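Long-range contacts in spike protein P1 (Pseudoalteromonas phage pm2, PDB 2VVE), which binds the host receptor through its C-terminal region and sits at the fivefold vertices of the virion, with its N-terminal region associated with the capsid vertex: residues Ala97-Asn102 against Pro206-Leu211; Asp117-Pro122 against Ala199-Val204; Pro155-Thr160 against Leu191-Thr196. One frame throughout, in Å; residues are numbered along the deposited sequence.

How the contacts relate
Contacts 1 and 2 share strand 200-208, and contact 3 uses its neighbour, strand 151-160. Contact 2 pairs the start of strand 200-208 with strand 116-120; contact 1 uses its far end, with centres about 22 Å apart. Contact 3 lies about 13 Å from the centre of each, where strand 151-160 packs on strand 189-195 of the facing sheet. Tyr158 OH is 2.6 Å from Ala100 O, probably hydrogen-bonded, tying contact 3 to contact 1; His202 ND1 and Thr160 O, 2.8 Å apart, probably tie it to contact 2. In contact 1 the side chain of Glu210 is about 8 Å from the calcium ion bound by Ser150, Asp212 and Asp214.

Contact 1: residues Ala97-Asn102 against Pro206-Leu211; sequences AKYAQN and PVETEL
Two backbone hydrogen bonds join residues 97-102, in the loop between strand 88-91 and helix 105-110, to the end of strand 200-208. Glu208 N-H donates to Lys98 O at 3.1 Å, and Ala100 N returns a bond to Glu208 O at 3.0 Å. Both hydrogen bonds flank Tyr99, which forms a single beta bridge with Glu208; Tyr99 CA-H also points at Glu208 O, so that carbonyl receives an N-H and a C-H from the loop.

Beside this bridge comes the aromatic contact. Leu211 sends CD1 over the middle of the Tyr99 ring, 3.6 Å from the centroid and only 6° off the ring normal, a CH-pi contact in which the two side chains meet at about a right angle. Glu210 O lies at the ring edge, in the plane, 3.3 Å from Tyr99 CE1. Beyond the ring, Tyr99 OH hydrogen-bonds His221 ND1.

Apolar contact is smaller: Ala100 CB meets Val207 CG1 at 3.8 Å.

The carboxylate of Glu208 turns away from the loop. Its CG stands anti to the backbone N (chi1 177°) and still touches the tyrosine at CD1, but a bend at chi2 (53°) folds the acid back. Where the chain leaves the strand, Glu208 OE2 accepts the Glu210 N-H through its anti lone pair at 3.0 Å. OE2 also accepts from Lys154 N, and OE1 hydrogen-bonds Thr229 OG1.

A loop is thus attached by a single beta bridge to a strand end. Main-chain bonds make the attachment, Leu211 and the Glu210 carbonyl meet the tyrosine ring at face and edge, His221 holds its hydroxyl, and the buried acid is satisfied by N-H and hydroxyl groups, which would probably stabilise its charge.

Contact 2: residues Asp117-Pro122 against Ala199-Val204; sequences DIDVPP and AGVHRV
Asp117 OD1 accepts a hydrogen bond from Arg203 NE at 2.7 Å, and Asp117 OD2 accepts one from Arg203 NH2 at 2.9 Å, a side-on, two-nitrogen salt bridge. Each oxygen offers its syn lone pair, the bonds are nearly straight (175° at NE), and carboxylate and guanidinium planes lie 7° apart. A bend at chi3 (-69°) turns the guanidinium edge-on to the carboxylate, whose OD1 also lies against Arg203 CB. The remaining nitrogen, NH1, forms a salt bridge with Glu109.

The pair occupies a non-hydrogen-bonded position of an antiparallel ladder between strands 116-120 and 200-208, in the sheet that also holds strand 151-160. Ile118 and His202 exchange two backbone bonds, as do Val120 and Gly200; Val120 N reaches Gly200 O at 2.8 Å.

Val201 shares the salt bridge's face, its CG1 against Asp117 CB (3.8 Å) and CG2 beside Asp119 OD1. On the other face Ile118 CD1 meets Val204 CG2 at 3.8 Å, and Val120 CG2 lies 3.9 Å from His202 CD2. The imidazole is held at both nitrogens, NE2 by Ser198 O and ND1 by Thr160 O.

One face thus carries the salt bridge, with Val201 beside it: the planar bidentate grip on Asp117, with Glu109 taking the third nitrogen, probably holds the guanidinium flat. The other is mostly apolar and buried, and its two carbonyl partners would favour a doubly protonated, cationic imidazole.

Contact 3: residues Pro155-Thr160 against Leu191-Thr196; sequences PAFYIT and LDVMVT
Strands 155-160 and 191-195 run in roughly the same direction, 38° apart, with their axes 8.5 Å from each other at closest approach. No hydrogen bond links them: the separation is that of two sheets stacked face to face, and alternate residues, Pro155, Phe157 and Ile159 against Leu191, Val193 and Val195, point into the gap. Their CA atoms stand 7.4 Å apart at Pro155 and Leu191 and 9.3 Å at Ile159 and Val195, so the layers are closer at the proline end.

Phe157 and Leu191 make the main contact. Leu191 stretches across the gap with CG anti to its backbone nitrogen (chi1 174°), placing CD2 3.6 Å above the plane of the phenyl ring, offset toward its rim. Leu191 CD2 is closest to Phe157 CE2, at 3.6 Å, and the two side chains slide past each other in opposite directions. The leucine's other methyl, CD1, reaches Pro155 O, while CD2 also approaches Pro155 CB.

Val193 comes at the same ring from its edge: CG2 lies in the ring plane, 3.9 Å from Phe157 CD2. Farther along, Ile159 and Val195 meet tip to tip, Ile159 CD1 to Val195 CG1 at 4.0 Å.

Neighbours from both sheets close in around the aromatic: Leu131 and Ala133 of strand 129-137 touch Phe157, as does Val204 of strand 200-208, which also touches Ile159.

All seven touching residues are buried and their side chains are apolar, the inside of a beta sandwich, consistent with a jelly-roll. Between these two segments there is only van der Waals and CH-pi contact, with a phenyl ring met by one methyl over its face and another at its edge.

Contact 1: residues Ala97-Asn102 against Pro206-Leu211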
loop_
_atom_site.group_PDB
_atom_site.type_symbol
_atom_site.label_atom_id
_atom_site.label_comp_id
_atom_site.label_asym_id
_atom_site.label_seq_id
_atom_site.Cartn_x
_atom_site.Cartn_y
_atom_site.Cartn_z
ATOM N N ALA A 97 6.855 30.377 25.574
ATOM C CA ALA A 97 7.482 30.315 24.254
ATOM C C ALA A 97 8.938 30.771 24.359
ATOM O O ALA A 97 9.276 31.591 25.217
ATOM C CB ALA A 97 6.736 31.200 23.283
ATOM N N LYS A 98 9.792 30.259 23.478
ATOM C CA LYS A 98 11.204 30.669 23.488
ATOM C C LYS A 98 11.496 31.956 22.718
ATOM O O LYS A 98 10.812 32.284 21.735
ATOM C CB LYS A 98 12.116 29.529 23.017
ATOM C CG LYS A 98 12.020 28.314 23.940
ATOM C CD LYS A 98 12.751 27.095 23.439
ATOM C CE LYS A 98 12.682 26.019 24.516
ATOM N NZ LYS A 98 13.435 24.777 24.196
ATOM N N TYR A 99 12.503 32.697 23.190
ATOM C CA TYR A 99 13.108 33.748 22.385
ATOM C C TYR A 99 13.757 33.142 21.144
ATOM O O TYR A 99 14.559 32.203 21.246
ATOM C CB TYR A 99 14.198 34.490 23.160
ATOM C CG TYR A 99 13.761 35.210 24.415
ATOM C CD1 TYR A 99 13.076 36.422 24.342
ATOM C CD2 TYR A 99 14.087 34.709 25.677
ATOM C CE1 TYR A 99 12.703 37.112 25.503
ATOM C CE2 TYR A 99 13.719 35.386 26.845
ATOM C CZ TYR A 99 13.030 36.584 26.751
ATOM O OH TYR A 99 12.655 37.263 27.881
ATOM N N ALA A 100 13.454 33.700 19.976
ATOM C CA ALA A 100 14.116 33.225 18.752
ATOM C C ALA A 100 14.339 34.313 17.716
ATOM O O ALA A 100 13.409 35.051 17.358
ATOM C CB ALA A 100 13.343 32.053 18.133
ATOM N N GLN A 101 15.578 34.384 17.230
ATOM C CA GLN A 101 15.912 35.155 16.041
ATOM C C GLN A 101 15.638 34.282 14.832
ATOM O O GLN A 101 15.485 33.072 14.956
ATOM C CB GLN A 101 17.381 35.577 16.043
ATOM C CG GLN A 101 17.753 36.423 17.231
ATOM C CD GLN A 101 19.160 36.951 17.165
ATOM O OE1 GLN A 101 19.369 38.106 16.825
ATOM N NE2 GLN A 101 20.132 36.112 17.495
ATOM N N ASN A 102 15.571 34.895 13.661
ATOM C CA ASN A 102 15.264 34.130 12.471
ATOM C C ASN A 102 16.511 33.417 11.951
ATOM O O ASN A 102 17.211 33.909 11.056
ATOM C CB ASN A 102 14.569 34.986 11.409
ATOM C CG ASN A 102 14.022 34.144 10.272
ATOM O OD1 ASN A 102 14.228 32.915 10.236
ATOM N ND2 ASN A 102 13.331 34.785 9.338
ATOM N N PRO A 206 5.796 29.288 16.660
ATOM C CA PRO A 206 5.374 30.428 17.480
ATOM C C PRO A 206 6.505 30.852 18.423
ATOM O O PRO A 206 6.976 30.049 19.242
ATOM C CB PRO A 206 4.159 29.881 18.257
ATOM C CG PRO A 206 3.775 28.598 17.558
ATOM C CD PRO A 206 5.085 28.054 17.046
ATOM N N VAL A 207 6.944 32.103 18.294
ATOM C CA VAL A 207 8.111 32.590 19.036
ATOM C C VAL A 207 7.940 33.982 19.617
ATOM O O VAL A 207 7.066 34.753 19.178
ATOM C CB VAL A 207 9.390 32.623 18.136
ATOM C CG1 VAL A 207 9.675 31.253 17.540
ATOM C CG2 VAL A 207 9.267 33.685 17.040
ATOM N N GLU A 208 8.793 34.307 20.597
ATOM C CA GLU A 208 8.979 35.694 21.033
ATOM C C GLU A 208 10.205 36.275 20.297
ATOM O O GLU A 208 11.293 35.697 20.370
ATOM C CB GLU A 208 9.177 35.748 22.555
ATOM C CG GLU A 208 9.458 37.166 23.093
ATOM C CD GLU A 208 8.414 38.193 22.642
ATOM O OE1 GLU A 208 7.220 38.068 23.032
ATOM O OE2 GLU A 208 8.790 39.128 21.896
ATOM N N THR A 209 10.037 37.404 19.602
ATOM C CA THR A 209 11.121 37.966 18.768
ATOM C C THR A 209 11.954 39.028 19.482
ATOM O O THR A 209 13.016 39.433 18.994
ATOM C CB THR A 209 10.609 38.582 17.433
ATOM O OG1 THR A 209 9.761 39.705 17.705
ATOM C CG2 THR A 209 9.870 37.556 16.588
ATOM N N GLU A 210 11.449 39.508 20.615
ATOM C CA GLU A 210 12.061 40.635 21.302
ATOM C C GLU A 210 12.724 40.126 22.570
ATOM O O GLU A 210 12.060 39.562 23.441
ATOM C CB GLU A 210 11.007 41.710 21.614
ATOM C CG GLU A 210 11.534 42.963 22.307
ATOM C CD GLU A 210 12.352 43.855 21.395
ATOM O OE1 GLU A 210 11.988 44.006 20.208
ATOM O OE2 GLU A 210 13.359 44.416 21.878
ATOM N N LEU A 211 14.044 40.298 22.645
ATOM C CA LEU A 211 14.797 39.974 23.846
ATOM C C LEU A 211 15.111 41.302 24.545
ATOM O O LEU A 211 16.002 42.042 24.123
ATOM C CB LEU A 211 16.068 39.180 23.495
ATOM C CG LEU A 211 17.043 38.783 24.619
ATOM C CD1 LEU A 211 16.361 37.946 25.696
ATOM C CD2 LEU A 211 18.235 38.039 24.049
#

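Contact 2: residues Asp117-Pro122 against Ala199-Val204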
loop_
_atom_site.group_PDB
_atom_site.type_symbol
_atom_site.label_atom_id
_atom_site.label_comp_id
_atom_site.label_asym_id
_atom_site.label_seq_id
_atom_site.Cartn_x
_atom_site.Cartn_y
_atom_site.Cartn_z
ATOM N N ASP A 117 2.596 22.041 11.962
ATOM C CA ASP A 117 2.553 22.117 10.507
ATOM C C ASP A 117 1.144 22.491 10.031
ATOM O O ASP A 117 0.145 22.067 10.627
ATOM C CB ASP A 117 2.970 20.777 9.875
ATOM C CG ASP A 117 4.457 20.460 10.062
ATOM O OD1 ASP A 117 5.269 21.392 10.231
ATOM O OD2 ASP A 117 4.821 19.263 10.031
ATOM N N ILE A 118 1.079 23.292 8.970
ATOM C CA ILE A 118 -0.185 23.545 8.266
ATOM C C ILE A 118 -0.086 22.895 6.892
ATOM O O ILE A 118 0.793 23.239 6.102
ATOM C CB ILE A 118 -0.498 25.056 8.093
ATOM C CG1 ILE A 118 -0.471 25.785 9.439
ATOM C CG2 ILE A 118 -1.848 25.257 7.362
ATOM C CD1 ILE A 118 -0.568 27.312 9.314
ATOM N N ASP A 119 -0.993 21.966 6.613
ATOM C CA ASP A 119 -1.055 21.353 5.290
ATOM C C ASP A 119 -2.027 22.153 4.434
ATOM O O ASP A 119 -3.252 22.040 4.593
ATOM C CB ASP A 119 -1.471 19.883 5.400
ATOM C CG ASP A 119 -1.340 19.127 4.087
ATOM O OD1 ASP A 119 -0.789 19.677 3.110
ATOM O OD2 ASP A 119 -1.792 17.965 4.042
ATOM N N VAL A 120 -1.471 22.964 3.532
ATOM C CA VAL A 120 -2.272 23.827 2.657
ATOM C C VAL A 120 -2.780 23.022 1.453
ATOM O O VAL A 120 -1.988 22.605 0.601
ATOM C CB VAL A 120 -1.477 25.083 2.215
ATOM C CG1 VAL A 120 -2.305 25.968 1.294
ATOM C CG2 VAL A 120 -1.048 25.886 3.429
ATOM N N PRO A 121 -4.108 22.803 1.373
ATOM C CA PRO A 121 -4.644 21.998 0.273
ATOM C C PRO A 121 -4.538 22.744 -1.052
ATOM O O PRO A 121 -4.414 23.976 -1.044
ATOM C CB PRO A 121 -6.117 21.817 0.660
ATOM C CG PRO A 121 -6.429 22.994 1.500
ATOM C CD PRO A 121 -5.178 23.304 2.260
ATOM N N PRO A 122 -4.587 22.011 -2.188
ATOM C CA PRO A 122 -4.577 22.682 -3.484
ATOM C C PRO A 122 -5.640 23.767 -3.547
ATOM O O PRO A 122 -5.408 24.827 -4.107
ATOM C CB PRO A 122 -4.910 21.557 -4.467
ATOM C CG PRO A 122 -4.425 20.323 -3.799
ATOM C CD PRO A 122 -4.641 20.542 -2.330
ATOM N N ALA A 199 0.524 25.559 -1.948
ATOM C CA ALA A 199 0.001 24.249 -1.579
ATOM C C ALA A 199 1.118 23.399 -0.996
ATOM O O ALA A 199 2.280 23.506 -1.409
ATOM C CB ALA A 199 -0.625 23.555 -2.781
ATOM N N GLY A 200 0.763 22.570 -0.024
ATOM C CA GLY A 200 1.742 21.727 0.644
ATOM C C GLY A 200 1.894 22.047 2.114
ATOM O O GLY A 200 1.186 22.900 2.661
ATOM N N VAL A 201 2.838 21.365 2.747
ATOM C CA VAL A 201 3.043 21.483 4.175
ATOM C C VAL A 201 3.973 22.659 4.456
ATOM O O VAL A 201 5.003 22.820 3.797
ATOM C CB VAL A 201 3.604 20.163 4.761
ATOM C CG1 VAL A 201 3.940 20.304 6.229
ATOM C CG2 VAL A 201 2.614 19.021 4.540
ATOM N N HIS A 202 3.586 23.491 5.420
ATOM C CA HIS A 202 4.425 24.574 5.904
ATOM C C HIS A 202 4.547 24.420 7.417
ATOM O O HIS A 202 3.572 24.115 8.107
ATOM C CB HIS A 202 3.835 25.951 5.571
ATOM C CG HIS A 202 3.764 26.232 4.100
ATOM N ND1 HIS A 202 4.731 26.954 3.437
ATOM C CD2 HIS A 202 2.865 25.852 3.158
ATOM C CE1 HIS A 202 4.423 27.029 2.155
ATOM N NE2 HIS A 202 3.297 26.364 1.958
ATOM N N ARG A 203 5.756 24.612 7.911
ATOM C CA ARG A 203 6.040 24.472 9.344
ATOM C C ARG A 203 6.037 25.849 10.002
ATOM O O ARG A 203 6.602 26.812 9.458
ATOM C CB ARG A 203 7.378 23.770 9.566
ATOM C CG ARG A 203 7.719 23.464 11.021
ATOM C CD ARG A 203 8.638 22.248 11.098
ATOM N NE ARG A 203 7.909 21.025 10.718
ATOM C CZ ARG A 203 8.457 19.818 10.597
ATOM N NH1 ARG A 203 9.752 19.656 10.811
ATOM N NH2 ARG A 203 7.701 18.772 10.260
ATOM N N VAL A 204 5.393 25.918 11.169
ATOM C CA VAL A 204 5.175 27.178 11.897
ATOM C C VAL A 204 5.767 27.122 13.305
ATOM O O VAL A 204 5.431 26.226 14.084
ATOM C CB VAL A 204 3.652 27.517 12.008
ATOM C CG1 VAL A 204 3.451 28.880 12.683
ATOM C CG2 VAL A 204 2.971 27.467 10.641
#

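Contact 3: residues Pro155-Thr160 against Leu191-Thr196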
loop_
_atom_site.group_PDB
_atom_site.type_symbol
_atom_site.label_atom_id
_atom_site.label_comp_id
_atom_site.label_asym_id
_atom_site.label_seq_id
_atom_site.Cartn_x
_atom_site.Cartn_y
_atom_site.Cartn_z
ATOM N N PRO A 155 5.366 38.996 19.709
ATOM C CA PRO A 155 5.205 37.596 19.315
ATOM C C PRO A 155 5.177 37.452 17.791
ATOM O O PRO A 155 4.774 38.383 17.092
ATOM C CB PRO A 155 3.860 37.197 19.940
ATOM C CG PRO A 155 3.122 38.507 20.115
ATOM C CD PRO A 155 4.175 39.524 20.403
ATOM N N ALA A 156 5.633 36.314 17.282
ATOM C CA ALA A 156 5.610 36.073 15.834
ATOM C C ALA A 156 5.329 34.614 15.521
ATOM O O ALA A 156 5.483 33.746 16.393
ATOM C CB ALA A 156 6.924 36.509 15.189
ATOM N N PHE A 157 4.871 34.363 14.294
ATOM C CA PHE A 157 4.978 33.041 13.685
ATOM C C PHE A 157 6.113 33.121 12.704
ATOM O O PHE A 157 6.110 34.003 11.841
ATOM C CB PHE A 157 3.717 32.673 12.905
ATOM C CG PHE A 157 2.474 32.641 13.736
ATOM C CD1 PHE A 157 2.367 31.779 14.823
ATOM C CD2 PHE A 157 1.400 33.465 13.419
ATOM C CE1 PHE A 157 1.184 31.735 15.594
ATOM C CE2 PHE A 157 0.218 33.447 14.186
ATOM C CZ PHE A 157 0.115 32.572 15.272
ATOM N N TYR A 158 7.091 32.223 12.851
ATOM C CA TYR A 158 8.081 32.014 11.800
ATOM C C TYR A 158 7.593 30.834 10.960
ATOM O O TYR A 158 7.438 29.732 11.483
ATOM C CB TYR A 158 9.461 31.679 12.382
ATOM C CG TYR A 158 10.180 32.805 13.097
ATOM C CD1 TYR A 158 9.697 34.128 13.084
ATOM C CD2 TYR A 158 11.352 32.546 13.786
ATOM C CE1 TYR A 158 10.382 35.142 13.751
ATOM C CE2 TYR A 158 12.033 33.545 14.446
ATOM C CZ TYR A 158 11.566 34.834 14.425
ATOM O OH TYR A 158 12.307 35.793 15.095
ATOM N N ILE A 159 7.361 31.059 9.668
ATOM C CA ILE A 159 6.761 30.038 8.805
ATOM C C ILE A 159 7.662 29.736 7.606
ATOM O O ILE A 159 8.166 30.655 6.951
ATOM C CB ILE A 159 5.350 30.460 8.310
ATOM C CG1 ILE A 159 4.479 30.929 9.489
ATOM C CG2 ILE A 159 4.680 29.313 7.518
ATOM C CD1 ILE A 159 3.035 31.301 9.109
ATOM N N THR A 160 7.850 28.456 7.292
ATOM C CA THR A 160 8.662 28.106 6.115
ATOM C C THR A 160 7.953 28.634 4.849
ATOM O O THR A 160 6.739 28.511 4.723
ATOM C CB THR A 160 8.909 26.580 6.000
ATOM O OG1 THR A 160 7.658 25.895 5.957
ATOM C CG2 THR A 160 9.731 26.052 7.196
ATOM N N LEU A 191 -2.802 37.731 18.483
ATOM C CA LEU A 191 -1.932 37.859 17.332
ATOM C C LEU A 191 -2.816 37.480 16.142
ATOM O O LEU A 191 -3.471 36.441 16.166
ATOM C CB LEU A 191 -0.702 36.942 17.496
ATOM C CG LEU A 191 0.296 36.787 16.345
ATOM C CD1 LEU A 191 0.928 38.107 15.918
ATOM C CD2 LEU A 191 1.377 35.754 16.686
ATOM N N ASP A 192 -2.898 38.346 15.134
ATOM C CA ASP A 192 -3.784 38.092 13.997
ATOM C C ASP A 192 -3.094 38.542 12.721
ATOM O O ASP A 192 -2.945 39.748 12.467
ATOM C CB ASP A 192 -5.131 38.814 14.186
ATOM C CG ASP A 192 -6.163 38.496 13.083
ATOM O OD1 ASP A 192 -5.888 37.741 12.110
ATOM O OD2 ASP A 192 -7.292 39.006 13.208
ATOM N N VAL A 193 -2.657 37.564 11.934
ATOM C CA VAL A 193 -1.983 37.858 10.674
ATOM C C VAL A 193 -2.685 37.175 9.510
ATOM O O VAL A 193 -3.269 36.093 9.659
ATOM C CB VAL A 193 -0.467 37.455 10.707
ATOM C CG1 VAL A 193 0.280 38.253 11.782
ATOM C CG2 VAL A 193 -0.299 35.948 10.920
ATOM N N MET A 194 -2.618 37.809 8.351
ATOM C CA MET A 194 -2.963 37.151 7.111
ATOM C C MET A 194 -1.689 36.491 6.590
ATOM O O MET A 194 -0.621 37.098 6.573
ATOM C CB MET A 194 -3.488 38.155 6.078
ATOM C CG MET A 194 -4.801 38.832 6.453
ATOM S SD MET A 194 -6.148 37.669 6.753
ATOM C CE MET A 194 -6.306 36.913 5.141
ATOM N N VAL A 195 -1.815 35.246 6.159
ATOM C CA VAL A 195 -0.702 34.513 5.586
ATOM C C VAL A 195 -1.128 33.945 4.242
ATOM O O VAL A 195 -2.271 33.503 4.079
ATOM C CB VAL A 195 -0.240 33.377 6.542
ATOM C CG1 VAL A 195 0.932 32.634 5.967
ATOM C CG2 VAL A 195 0.145 33.948 7.888
ATOM N N THR A 196 -0.212 33.977 3.277
ATOM C CA THR A 196 -0.483 33.448 1.952
ATOM C C THR A 196 0.555 32.389 1.621
ATOM O O THR A 196 1.744 32.693 1.527
ATOM C CB THR A 196 -0.478 34.566 0.873
ATOM O OG1 THR A 196 -1.476 35.543 1.189
ATOM C CG2 THR A 196 -0.763 33.992 -0.494
#